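Local coordinates for protein ribulose-bisphosphate carboxylase (Alicyclobacillus acidocaldarius subsp. acidocaldarius, PDB 4NAS) that belongs to the ribulose-bisphosphate carboxylase large-chain family, pairing an N-terminal alpha/beta domain with a TIM-barrel catalytic domain, and is modelled here with bound calcium, at residues Ala151-Thr156 and Phe181-Tyr186; Val332-Ser337 and Gln350-Asp355; Val14-Leu19 and Glu77-Tyr82. All blocks are in the same frame, centred on the assembly; numbering follows the deposited sequence.

In the fold
Contact 3 lies in the N-terminal domain, while contacts 1 and 2 both belong to the barrel domain, about 30 Å apart between centres. All three are largely buried, but in different ways. Contact 2 sits nearest the middle of the chain, where proline and phenylalanine carbons join a barrel strand to the end of the helix that follows it. Contact 1 joins two loops close to the calcium site, relies on ring packing, and is covered by the second subunit. Contact 3, about 45 Å from contact 1 between centres, is a strand pair: backbone hydrogen bonds carry it, with an apolar face under a helix and a charged face on the other side.

Contact 1 of 3, residues Ala151-Thr156 and Phe181-Tyr186; sequences ACAGLT and FFTEAY
Tyr186 OH, at the end of a ring that lies against Gly154, has a hydrogen bond with NE2 of His56 of the second subunit and a weak one with Lys55 NZ of that subunit. Gly154 O sits 4.2 Å above the plane of the Tyr186 ring, over its centre, while Ala185 CB lies over the opposite face, toward the rim. Nearer the backbone, Leu155 O comes within 3.2 Å of Tyr186 CB. Gly154 can offer this flat surface because it occupies the third position of a type II turn, closed by Leu155 N bonding to Cys152 O at 3.2 Å, and its phi of 97° suits a residue without CB. These are loops of the TIM-barrel domain: 151-156 leads into helix 157-168, which Thr156 caps, and 181-186 follows the calcium ligands Lys176, a carboxylated lysine, Asp178 and Glu179. At the inner end Cys152 CB stands over one face of the Phe181 ring in a CH-pi contact, 3.6 Å from the centroid, with SG oblique to the ring at 4.5 Å from the same centroid. The side chain of Cys152, about 8 Å from the calcium ion, also touches its ligand Asp178.

Contact 2 of 3, residues Val332-Ser337 and Gln350-Asp355; sequences VLPAPS and QDFGVD
Phe352 reaches from the last turn of helix 345-352 to two prolines of strand 333-337. Its CB starts toward the strand, and chi1 of -60° sets CG anti to the carbonyl carbon and turns the ring toward the two pyrrolidine rings. With chi2 at -87° the ring stands across the CA-CB-CG plane, and its two sides divide the work. CD1 on one side lies 4.0 Å from Pro334 CG. On the other, CE2 approaches Pro336 CG to 3.8 Å, and CZ at the tip lies 3.8 Å from the same Pro336 CG, with Pro336 CB slightly farther. Both proline CG atoms come in obliquely, the side chains sliding past the phenylalanine in opposite directions. After Phe352 the chain leaves the helix through Gly353, whose phi is 81°, and turns back to the strand at Asp355. There the carbonyl O of Asp355 rests 3.5 Å from Pro334 CD, and Leu333 CD2 packs 3.6 Å from Asp355 C. Strand 333-337, helix 345-352 and strand 357-359 form a beta-alpha-beta unit of the TIM barrel; the contact joins its first strand to the helix end and the loop toward the next strand, where the Pro334 carbonyl is hydrogen-bonded to the backbone of Val357. Arg324 donates from NH2 to Phe352 O and, weakly, to Asp355 O, while the carboxylate of Asp355 is salt-bridged to Arg134. Phe352 O and the Asp355 carboxylate are thus held by arginines from other elements, and what the strand and the helix end share is carbon surface: their fit rests on shape and on exclusion of water rather than on directed bonds.

Contact 3 of 3, residues Val14-Leu19 and Glu77-Tyr82; sequences VATYRL and EIDIAY
Leu19 and Ile78 mark the tight side of this strand pair, with Leu19 CD2 only 3.5 Å from Ile78 CD1. On the same face Tyr17 crosses Ile80 at about a right angle and offers its ring edge, CE2 lying 4.1 Å from Ile80 CG1. The edge of the Tyr82 ring in turn meets Ala15, with CE1 at 4.2 Å from Ala15 CB. Tyr17 and Tyr82 approach from opposite directions until their OH atoms are 3.0 Å apart; Tyr17 OH also has a hydrogen bond with Val98 O. Helix 26-36 packs on this face through Leu26, Ala30 and Ile33. Holding the strands in antiparallel register are the hydrogen-bonded pairs Ala15 with Ile80 and Tyr17 with Ile78, the straightest bond running from Tyr17 N to Ile78 O at 2.9 Å and 170°. Strand 12-22 has strand 108-114 on its other flank, placing the contact inside the mixed sheet of the N-terminal domain.

The other face is looser: Val14, Arg18, Glu77 and Asp79 are partly exposed there, while Thr16 and Ala81 are buried. Val14 CG2 and Ala81 CB are 4.1 Å apart. Thr16 and Asp79 lie side by side, pointing the same way. With chi1 at -60°, Thr16 OG1 sits beside its own backbone N and donates to Asp79 OD1 at 2.7 Å, reaching that oxygen from above the carboxylate plane, 45° out of it. Arg64 from strand 59-68 forms salt bridges with both Asp79 and Glu77. Its positive charge would be expected to keep both acids ionised. This face depends largely on hydroxyl and charge pairing, the helix-covered one largely on close apolar packing.

Contact 1 of 3, residues Ala151-Thr156 and Phe181-Tyr186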
ATOM      1  N   ALA B 151     -15.161  20.666  -8.772  1.00 27.46           N
ATOM      2  CA  ALA B 151     -14.990  20.129 -10.134  1.00 34.52           C
ATOM      3  C   ALA B 151     -13.645  20.547 -10.727  1.00 40.81           C
ATOM      4  O   ALA B 151     -13.287  21.727 -10.682  1.00 37.48           O
ATOM      5  CB  ALA B 151     -16.120  20.591 -11.036  1.00 30.19           C
ATOM      6  N   CYS B 152     -12.910  19.591 -11.295  1.00 38.83           N
ATOM      7  CA  CYS B 152     -11.567  19.871 -11.814  1.00 36.75           C
ATOM      8  C   CYS B 152     -11.367  19.387 -13.254  1.00 34.67           C
ATOM      9  O   CYS B 152     -11.183  20.189 -14.185  1.00 33.92           O
ATOM     10  CB  CYS B 152     -10.509  19.228 -10.916  1.00 39.93           C
ATOM     11  SG  CYS B 152     -10.538  19.802  -9.201  1.00 42.50           S
ATOM     12  N   ALA B 153     -11.387  18.069 -13.411  1.00 28.99           N
ATOM     13  CA  ALA B 153     -11.243  17.412 -14.709  1.00 37.27           C
ATOM     14  C   ALA B 153     -12.182  17.984 -15.775  1.00 38.61           C
ATOM     15  O   ALA B 153     -13.394  18.076 -15.567  1.00 44.14           O
ATOM     16  CB  ALA B 153     -11.474  15.896 -14.559  1.00 28.57           C
ATOM     17  N   GLY B 154     -11.613  18.352 -16.919  1.00 32.78           N
ATOM     18  CA  GLY B 154     -12.392  18.855 -18.040  1.00 42.53           C
ATOM     19  C   GLY B 154     -12.447  20.374 -18.149  1.00 36.00           C
ATOM     20  O   GLY B 154     -12.714  20.919 -19.212  1.00 39.65           O
ATOM     21  N   LEU B 155     -12.185  21.059 -17.046  1.00 36.64           N
ATOM     22  CA  LEU B 155     -12.258  22.515 -17.012  1.00 38.60           C
ATOM     23  C   LEU B 155     -10.969  23.190 -17.513  1.00 40.80           C
ATOM     24  O   LEU B 155      -9.861  22.696 -17.295  1.00 42.52           O
ATOM     25  CB  LEU B 155     -12.590  22.983 -15.587  1.00 34.95           C
ATOM     26  CG  LEU B 155     -13.933  22.498 -15.036  1.00 40.54           C
ATOM     27  CD1 LEU B 155     -14.185  23.023 -13.621  1.00 36.96           C
ATOM     28  CD2 LEU B 155     -15.047  22.935 -15.983  1.00 38.62           C
ATOM     29  N   THR B 156     -11.126  24.326 -18.185  1.00 45.24           N
ATOM     30  CA  THR B 156     -10.001  25.149 -18.608  1.00 39.15           C
ATOM     31  C   THR B 156      -9.349  25.847 -17.420  1.00 38.11           C
ATOM     32  O   THR B 156      -9.959  26.013 -16.365  1.00 41.72           O
ATOM     33  CB  THR B 156     -10.458  26.265 -19.586  1.00 46.70           C
ATOM     34  OG1 THR B 156     -11.222  27.246 -18.874  1.00 41.97           O
ATOM     35  CG2 THR B 156     -11.301  25.695 -20.710  1.00 45.55           C
ATOM     36  N   PHE B 181      -7.826  14.766  -9.203  1.00 20.99           N
ATOM     37  CA  PHE B 181      -7.353  15.594 -10.318  1.00 25.87           C
ATOM     38  C   PHE B 181      -5.987  15.129 -10.806  1.00 30.67           C
ATOM     39  O   PHE B 181      -4.977  15.510 -10.228  1.00 21.68           O
ATOM     40  CB  PHE B 181      -7.239  17.053  -9.863  1.00 32.59           C
ATOM     41  CG  PHE B 181      -7.157  18.056 -10.998  1.00 24.40           C
ATOM     42  CD1 PHE B 181      -7.228  17.664 -12.327  1.00 25.52           C
ATOM     43  CD2 PHE B 181      -7.002  19.400 -10.711  1.00 24.97           C
ATOM     44  CE1 PHE B 181      -7.164  18.616 -13.371  1.00 27.19           C
ATOM     45  CE2 PHE B 181      -6.944  20.345 -11.726  1.00 26.63           C
ATOM     46  CZ  PHE B 181      -7.014  19.945 -13.059  1.00 29.47           C
ATOM     47  N   PHE B 182      -5.955  14.325 -11.871  1.00 33.49           N
ATOM     48  CA  PHE B 182      -4.692  13.822 -12.416  1.00 25.19           C
ATOM     49  C   PHE B 182      -4.358  14.306 -13.842  1.00 31.45           C
ATOM     50  O   PHE B 182      -3.193  14.550 -14.150  1.00 31.12           O
ATOM     51  CB  PHE B 182      -4.649  12.291 -12.358  1.00 22.33           C
ATOM     52  CG  PHE B 182      -4.587  11.751 -10.975  1.00 20.69           C
ATOM     53  CD1 PHE B 182      -3.393  11.755 -10.282  1.00 19.82           C
ATOM     54  CD2 PHE B 182      -5.713  11.211 -10.367  1.00 20.11           C
ATOM     55  CE1 PHE B 182      -3.317  11.262  -9.002  1.00 18.40           C
ATOM     56  CE2 PHE B 182      -5.643  10.706  -9.060  1.00 22.26           C
ATOM     57  CZ  PHE B 182      -4.453  10.734  -8.383  1.00 26.54           C
ATOM     58  N   THR B 183      -5.365  14.446 -14.707  1.00 25.93           N
ATOM     59  CA  THR B 183      -5.113  14.913 -16.075  1.00 32.47           C
ATOM     60  C   THR B 183      -4.475  16.309 -16.148  1.00 35.04           C
ATOM     61  O   THR B 183      -4.944  17.268 -15.518  1.00 33.37           O
ATOM     62  CB  THR B 183      -6.380  14.893 -16.963  1.00 36.17           C
ATOM     63  OG1 THR B 183      -6.116  15.604 -18.182  1.00 35.88           O
ATOM     64  CG2 THR B 183      -7.552  15.562 -16.264  1.00 35.42           C
ATOM     65  N   GLU B 184      -3.407  16.420 -16.930  1.00 32.05           N
ATOM     66  CA  GLU B 184      -2.758  17.712 -17.136  1.00 37.22           C
ATOM     67  C   GLU B 184      -3.060  18.266 -18.530  1.00 45.91           C
ATOM     68  O   GLU B 184      -2.264  19.010 -19.092  1.00 50.03           O
ATOM     69  CB  GLU B 184      -1.244  17.592 -16.910  1.00 39.40           C
ATOM     70  CG  GLU B 184      -0.878  16.921 -15.582  1.00 39.66           C
ATOM     71  CD  GLU B 184       0.630  16.789 -15.367  1.00 42.74           C
ATOM     72  OE1 GLU B 184       1.392  17.609 -15.920  1.00 38.23           O
ATOM     73  OE2 GLU B 184       1.051  15.864 -14.636  1.00 44.25           O
ATOM     74  N   ALA B 185      -4.219  17.917 -19.080  1.00 47.73           N
ATOM     75  CA  ALA B 185      -4.562  18.307 -20.453  1.00 43.87           C
ATOM     76  C   ALA B 185      -5.025  19.756 -20.599  1.00 36.47           C
ATOM     77  O   ALA B 185      -4.868  20.353 -21.647  1.00 37.61           O
ATOM     78  CB  ALA B 185      -5.612  17.365 -21.032  1.00 38.90           C
ATOM     79  N   TYR B 186      -5.606  20.317 -19.552  1.00 39.72           N
ATOM     80  CA  TYR B 186      -6.148  21.660 -19.650  1.00 39.13           C
ATOM     81  C   TYR B 186      -5.359  22.637 -18.783  1.00 42.39           C
ATOM     82  O   TYR B 186      -5.235  23.818 -19.109  1.00 38.42           O
ATOM     83  CB  TYR B 186      -7.631  21.653 -19.280  1.00 44.31           C
ATOM     84  CG  TYR B 186      -8.384  20.568 -20.015  1.00 52.46           C
ATOM     85  CD1 TYR B 186      -8.790  20.744 -21.335  1.00 56.38           C
ATOM     86  CD2 TYR B 186      -8.655  19.351 -19.402  1.00 50.26           C
ATOM     87  CE1 TYR B 186      -9.465  19.741 -22.018  1.00 60.09           C
ATOM     88  CE2 TYR B 186      -9.327  18.344 -20.075  1.00 54.98           C
ATOM     89  CZ  TYR B 186      -9.729  18.540 -21.378  1.00 57.17           C
ATOM     90  OH  TYR B 186     -10.395  17.528 -22.038  1.00 57.40           O
TER

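Contact 2 of 3, residues Val332-Ser337 and Gln350-Asp355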
ATOM      1  N   VAL B 332       0.777  17.237  14.327  1.00 16.33           N
ATOM      2  CA  VAL B 332       0.138  17.347  13.027  1.00 17.41           C
ATOM      3  C   VAL B 332      -1.244  17.961  13.221  1.00 23.20           C
ATOM      4  O   VAL B 332      -1.892  17.693  14.225  1.00 26.22           O
ATOM      5  CB  VAL B 332      -0.025  15.961  12.385  1.00 21.25           C
ATOM      6  CG1 VAL B 332      -0.717  16.058  11.012  1.00 24.39           C
ATOM      7  CG2 VAL B 332       1.333  15.277  12.282  1.00 22.88           C
ATOM      8  N   LEU B 333      -1.683  18.779  12.266  1.00 17.90           N
ATOM      9  CA  LEU B 333      -3.027  19.352  12.298  1.00 20.29           C
ATOM     10  C   LEU B 333      -4.036  18.340  11.780  1.00 15.53           C
ATOM     11  O   LEU B 333      -3.885  17.831  10.681  1.00 20.08           O
ATOM     12  CB  LEU B 333      -3.095  20.614  11.414  1.00 18.45           C
ATOM     13  CG  LEU B 333      -2.640  21.961  11.969  1.00 28.39           C
ATOM     14  CD1 LEU B 333      -2.397  22.941  10.811  1.00 28.36           C
ATOM     15  CD2 LEU B 333      -3.702  22.519  12.919  1.00 22.64           C
ATOM     16  N   PRO B 334      -5.058  18.028  12.576  1.00 20.48           N
ATOM     17  CA  PRO B 334      -6.129  17.155  12.086  1.00 15.18           C
ATOM     18  C   PRO B 334      -7.138  17.897  11.213  1.00 23.06           C
ATOM     19  O   PRO B 334      -7.571  19.036  11.527  1.00 16.73           O
ATOM     20  CB  PRO B 334      -6.797  16.657  13.372  1.00 15.31           C
ATOM     21  CG  PRO B 334      -6.485  17.708  14.388  1.00 24.60           C
ATOM     22  CD  PRO B 334      -5.167  18.310  14.017  1.00 28.48           C
ATOM     23  N   ALA B 335      -7.506  17.261  10.110  1.00 18.16           N
ATOM     24  CA  ALA B 335      -8.492  17.827   9.194  1.00 18.94           C
ATOM     25  C   ALA B 335      -9.618  16.806   8.958  1.00 17.38           C
ATOM     26  O   ALA B 335      -9.663  16.143   7.913  1.00 17.44           O
ATOM     27  CB  ALA B 335      -7.823  18.202   7.892  1.00 19.72           C
ATOM     28  N   PRO B 336     -10.501  16.642   9.953  1.00 20.81           N
ATOM     29  CA  PRO B 336     -11.526  15.602   9.848  1.00 20.17           C
ATOM     30  C   PRO B 336     -12.546  15.967   8.773  1.00 24.69           C
ATOM     31  O   PRO B 336     -12.928  17.138   8.629  1.00 22.25           O
ATOM     32  CB  PRO B 336     -12.128  15.558  11.258  1.00 17.16           C
ATOM     33  CG  PRO B 336     -11.826  16.908  11.848  1.00 19.87           C
ATOM     34  CD  PRO B 336     -10.547  17.355  11.244  1.00 19.82           C
ATOM     35  N   SER B 337     -12.958  14.963   8.008  1.00 20.10           N
ATOM     36  CA  SER B 337     -13.740  15.190   6.808  1.00 27.99           C
ATOM     37  C   SER B 337     -15.141  14.593   6.954  1.00 25.93           C
ATOM     38  O   SER B 337     -15.347  13.667   7.756  1.00 23.82           O
ATOM     39  CB  SER B 337     -13.022  14.585   5.589  1.00 31.62           C
ATOM     40  OG  SER B 337     -12.949  13.158   5.667  1.00 24.29           O
ATOM     41  N   GLN B 350     -14.862  21.788  20.701  1.00 31.82           N
ATOM     42  CA  GLN B 350     -14.826  20.947  21.886  1.00 30.70           C
ATOM     43  C   GLN B 350     -14.045  19.667  21.638  1.00 27.76           C
ATOM     44  O   GLN B 350     -13.247  19.269  22.475  1.00 40.94           O
ATOM     45  CB  GLN B 350     -16.243  20.661  22.369  1.00 37.14           C
ATOM     46  CG  GLN B 350     -16.905  21.888  22.931  1.00 39.75           C
ATOM     47  CD  GLN B 350     -18.348  21.658  23.232  1.00 44.61           C
ATOM     48  OE1 GLN B 350     -18.981  20.776  22.650  1.00 49.74           O
ATOM     49  NE2 GLN B 350     -18.885  22.439  24.151  1.00 52.11           N
ATOM     50  N   ASP B 351     -14.229  19.069  20.459  1.00 26.47           N
ATOM     51  CA  ASP B 351     -13.501  17.861  20.074  1.00 25.98           C
ATOM     52  C   ASP B 351     -11.999  18.090  19.857  1.00 36.08           C
ATOM     53  O   ASP B 351     -11.170  17.282  20.287  1.00 32.69           O
ATOM     54  CB  ASP B 351     -14.081  17.243  18.790  1.00 25.00           C
ATOM     55  CG  ASP B 351     -15.413  16.538  19.009  1.00 32.58           C
ATOM     56  OD1 ASP B 351     -15.879  16.454  20.157  1.00 33.29           O
ATOM     57  OD2 ASP B 351     -16.004  16.060  18.018  1.00 38.46           O
ATOM     58  N   PHE B 352     -11.634  19.173  19.179  1.00 29.69           N
ATOM     59  CA  PHE B 352     -10.236  19.318  18.752  1.00 28.45           C
ATOM     60  C   PHE B 352      -9.485  20.543  19.285  1.00 26.18           C
ATOM     61  O   PHE B 352      -8.256  20.591  19.228  1.00 26.45           O
ATOM     62  CB  PHE B 352     -10.144  19.292  17.223  1.00 22.36           C
ATOM     63  CG  PHE B 352     -10.663  18.024  16.598  1.00 22.08           C
ATOM     64  CD1 PHE B 352      -9.843  16.928  16.431  1.00 33.57           C
ATOM     65  CD2 PHE B 352     -11.974  17.949  16.146  1.00 21.86           C
ATOM     66  CE1 PHE B 352     -10.319  15.757  15.852  1.00 28.48           C
ATOM     67  CE2 PHE B 352     -12.462  16.790  15.566  1.00 21.87           C
ATOM     68  CZ  PHE B 352     -11.629  15.688  15.414  1.00 27.97           C
ATOM     69  N   GLY B 353     -10.212  21.532  19.792  1.00 24.75           N
ATOM     70  CA  GLY B 353      -9.588  22.787  20.189  1.00 40.92           C
ATOM     71  C   GLY B 353      -9.369  23.685  18.977  1.00 37.42           C
ATOM     72  O   GLY B 353      -9.973  23.451  17.927  1.00 31.22           O
ATOM     73  N   VAL B 354      -8.508  24.697  19.103  1.00 27.88           N
ATOM     74  CA  VAL B 354      -8.268  25.605  17.984  1.00 25.13           C
ATOM     75  C   VAL B 354      -7.350  25.015  16.899  1.00 31.59           C
ATOM     76  O   VAL B 354      -7.415  25.453  15.746  1.00 22.68           O
ATOM     77  CB  VAL B 354      -7.709  26.979  18.436  1.00 31.32           C
ATOM     78  CG1 VAL B 354      -8.714  27.710  19.335  1.00 30.65           C
ATOM     79  CG2 VAL B 354      -6.389  26.817  19.146  1.00 26.59           C
ATOM     80  N   ASP B 355      -6.509  24.041  17.268  1.00 25.46           N
ATOM     81  CA  ASP B 355      -5.575  23.396  16.321  1.00 26.82           C
ATOM     82  C   ASP B 355      -6.293  22.387  15.435  1.00 26.40           C
ATOM     83  O   ASP B 355      -6.231  21.170  15.634  1.00 24.66           O
ATOM     84  CB  ASP B 355      -4.403  22.738  17.038  1.00 36.37           C
ATOM     85  CG  ASP B 355      -3.396  23.753  17.565  1.00 41.69           C
ATOM     86  OD1 ASP B 355      -3.494  24.952  17.219  1.00 25.71           O
ATOM     87  OD2 ASP B 355      -2.506  23.341  18.327  1.00 41.70           O
TER

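Contact 3 of 3, residues Val14-Leu19 and Glu77-Tyr82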
ATOM      1  N   VAL B  14       7.105  -3.437  19.409  1.00 27.49           N
ATOM      2  CA  VAL B  14       6.147  -4.419  19.907  1.00 27.12           C
ATOM      3  C   VAL B  14       4.812  -4.237  19.185  1.00 24.06           C
ATOM      4  O   VAL B  14       4.137  -3.198  19.320  1.00 21.62           O
ATOM      5  CB  VAL B  14       5.950  -4.329  21.432  1.00 24.23           C
ATOM      6  CG1 VAL B  14       5.007  -5.413  21.897  1.00 23.99           C
ATOM      7  CG2 VAL B  14       7.308  -4.460  22.147  1.00 26.98           C
ATOM      8  N   ALA B  15       4.454  -5.247  18.406  1.00 21.62           N
ATOM      9  CA  ALA B  15       3.202  -5.253  17.670  1.00 23.84           C
ATOM     10  C   ALA B  15       2.160  -6.124  18.368  1.00 25.65           C
ATOM     11  O   ALA B  15       2.470  -7.205  18.859  1.00 22.10           O
ATOM     12  CB  ALA B  15       3.432  -5.744  16.251  1.00 18.74           C
ATOM     13  N   THR B  16       0.929  -5.625  18.408  1.00 16.71           N
ATOM     14  CA  THR B  16      -0.212  -6.349  18.935  1.00 17.49           C
ATOM     15  C   THR B  16      -1.105  -6.722  17.779  1.00 27.81           C
ATOM     16  O   THR B  16      -1.510  -5.838  17.009  1.00 16.85           O
ATOM     17  CB  THR B  16      -1.031  -5.465  19.881  1.00 21.08           C
ATOM     18  OG1 THR B  16      -0.216  -5.053  20.979  1.00 22.93           O
ATOM     19  CG2 THR B  16      -2.256  -6.217  20.411  1.00 23.73           C
ATOM     20  N   TYR B  17      -1.394  -8.022  17.655  1.00 26.57           N
ATOM     21  CA  TYR B  17      -2.288  -8.549  16.621  1.00 23.41           C
ATOM     22  C   TYR B  17      -3.564  -9.082  17.247  1.00 26.54           C
ATOM     23  O   TYR B  17      -3.532  -9.636  18.339  1.00 30.79           O
ATOM     24  CB  TYR B  17      -1.617  -9.694  15.840  1.00 23.04           C
ATOM     25  CG  TYR B  17      -0.274  -9.310  15.296  1.00 22.04           C
ATOM     26  CD1 TYR B  17      -0.159  -8.686  14.043  1.00 16.64           C
ATOM     27  CD2 TYR B  17       0.878  -9.534  16.032  1.00 26.68           C
ATOM     28  CE1 TYR B  17       1.070  -8.315  13.555  1.00 19.40           C
ATOM     29  CE2 TYR B  17       2.119  -9.172  15.547  1.00 21.23           C
ATOM     30  CZ  TYR B  17       2.214  -8.567  14.318  1.00 19.29           C
ATOM     31  OH  TYR B  17       3.446  -8.210  13.826  1.00 17.21           O
ATOM     32  N   ARG B  18      -4.679  -8.880  16.554  1.00 21.78           N
ATOM     33  CA  ARG B  18      -5.942  -9.534  16.883  1.00 25.60           C
ATOM     34  C   ARG B  18      -6.141 -10.631  15.847  1.00 27.98           C
ATOM     35  O   ARG B  18      -6.109 -10.359  14.639  1.00 24.06           O
ATOM     36  CB  ARG B  18      -7.115  -8.543  16.754  1.00 21.69           C
ATOM     37  CG  ARG B  18      -8.495  -9.188  17.026  1.00 29.39           C
ATOM     38  CD  ARG B  18      -9.630  -8.443  16.310  1.00 37.51           C
ATOM     39  NE  ARG B  18     -10.953  -8.990  16.623  1.00 46.35           N
ATOM     40  CZ  ARG B  18     -11.569  -9.949  15.929  1.00 48.20           C
ATOM     41  NH1 ARG B  18     -10.991 -10.498  14.869  1.00 48.12           N
ATOM     42  NH2 ARG B  18     -12.771 -10.364  16.298  1.00 51.25           N
ATOM     43  N   LEU B  19      -6.376 -11.857  16.294  1.00 21.75           N
ATOM     44  CA  LEU B  19      -6.513 -12.979  15.360  1.00 24.30           C
ATOM     45  C   LEU B  19      -7.466 -14.048  15.881  1.00 27.00           C
ATOM     46  O   LEU B  19      -7.727 -14.129  17.090  1.00 26.84           O
ATOM     47  CB  LEU B  19      -5.147 -13.598  15.059  1.00 31.09           C
ATOM     48  CG  LEU B  19      -4.279 -14.041  16.249  1.00 37.16           C
ATOM     49  CD1 LEU B  19      -4.600 -15.448  16.719  1.00 35.94           C
ATOM     50  CD2 LEU B  19      -2.797 -13.933  15.927  1.00 43.11           C
ATOM     51  N   GLU B  77      -5.405 -11.762  21.341  1.00 23.19           N
ATOM     52  CA  GLU B  77      -4.372 -10.793  21.026  1.00 21.27           C
ATOM     53  C   GLU B  77      -3.028 -11.417  21.349  1.00 33.25           C
ATOM     54  O   GLU B  77      -2.877 -12.126  22.345  1.00 33.09           O
ATOM     55  CB  GLU B  77      -4.549  -9.509  21.830  1.00 29.10           C
ATOM     56  CG  GLU B  77      -5.627  -8.595  21.263  1.00 34.75           C
ATOM     57  CD  GLU B  77      -5.716  -7.279  21.995  1.00 35.20           C
ATOM     58  OE1 GLU B  77      -4.914  -7.061  22.929  1.00 39.84           O
ATOM     59  OE2 GLU B  77      -6.592  -6.464  21.636  1.00 33.56           O
ATOM     60  N   ILE B  78      -2.056 -11.172  20.485  1.00 27.77           N
ATOM     61  CA  ILE B  78      -0.706 -11.646  20.714  1.00 24.02           C
ATOM     62  C   ILE B  78       0.179 -10.432  20.563  1.00 28.50           C
ATOM     63  O   ILE B  78      -0.061  -9.623  19.667  1.00 26.31           O
ATOM     64  CB  ILE B  78      -0.333 -12.690  19.668  1.00 29.11           C
ATOM     65  CG1 ILE B  78      -1.154 -13.959  19.889  1.00 33.40           C
ATOM     66  CG2 ILE B  78       1.146 -13.001  19.721  1.00 34.04           C
ATOM     67  CD1 ILE B  78      -1.016 -14.956  18.781  1.00 39.25           C
ATOM     68  N   ASP B  79       1.161 -10.280  21.451  1.00 23.67           N
ATOM     69  CA  ASP B  79       2.157  -9.213  21.326  1.00 23.84           C
ATOM     70  C   ASP B  79       3.496  -9.840  20.939  1.00 24.90           C
ATOM     71  O   ASP B  79       3.948 -10.774  21.604  1.00 24.66           O
ATOM     72  CB  ASP B  79       2.342  -8.462  22.660  1.00 29.06           C
ATOM     73  CG  ASP B  79       1.072  -7.765  23.151  1.00 27.10           C
ATOM     74  OD1 ASP B  79       0.219  -7.367  22.337  1.00 27.51           O
ATOM     75  OD2 ASP B  79       0.948  -7.597  24.384  1.00 31.80           O
ATOM     76  N   ILE B  80       4.125  -9.344  19.872  1.00 23.03           N
ATOM     77  CA  ILE B  80       5.442  -9.841  19.445  1.00 25.59           C
ATOM     78  C   ILE B  80       6.474  -8.697  19.446  1.00 24.78           C
ATOM     79  O   ILE B  80       6.184  -7.596  18.950  1.00 23.13           O
ATOM     80  CB  ILE B  80       5.393 -10.467  18.028  1.00 23.49           C
ATOM     81  CG1 ILE B  80       4.349 -11.589  17.944  1.00 24.84           C
ATOM     82  CG2 ILE B  80       6.765 -10.988  17.611  1.00 23.65           C
ATOM     83  CD1 ILE B  80       4.616 -12.765  18.900  1.00 27.38           C
ATOM     84  N   ALA B  81       7.653  -8.940  20.021  1.00 25.67           N
ATOM     85  CA  ALA B  81       8.740  -7.955  20.013  1.00 29.19           C
ATOM     86  C   ALA B  81       9.761  -8.247  18.905  1.00 29.39           C
ATOM     87  O   ALA B  81      10.344  -9.332  18.866  1.00 30.94           O
ATOM     88  CB  ALA B  81       9.428  -7.906  21.366  1.00 33.97           C
ATOM     89  N   TYR B  82       9.956  -7.278  18.014  1.00 22.32           N
ATOM     90  CA  TYR B  82      10.912  -7.374  16.903  1.00 27.70           C
ATOM     91  C   TYR B  82      12.085  -6.436  17.141  1.00 27.86           C
ATOM     92  O   TYR B  82      11.921  -5.215  17.096  1.00 35.18           O
ATOM     93  CB  TYR B  82      10.255  -6.967  15.574  1.00 19.09           C
ATOM     94  CG  TYR B  82       9.065  -7.811  15.193  1.00 29.18           C
ATOM     95  CD1 TYR B  82       7.792  -7.503  15.681  1.00 17.95           C
ATOM     96  CD2 TYR B  82       9.197  -8.909  14.349  1.00 25.97           C
ATOM     97  CE1 TYR B  82       6.704  -8.262  15.349  1.00 20.82           C
ATOM     98  CE2 TYR B  82       8.082  -9.670  13.996  1.00 34.54           C
ATOM     99  CZ  TYR B  82       6.841  -9.334  14.509  1.00 17.80           C
ATOM    100  OH  TYR B  82       5.716 -10.056  14.204  1.00 21.92           O
TER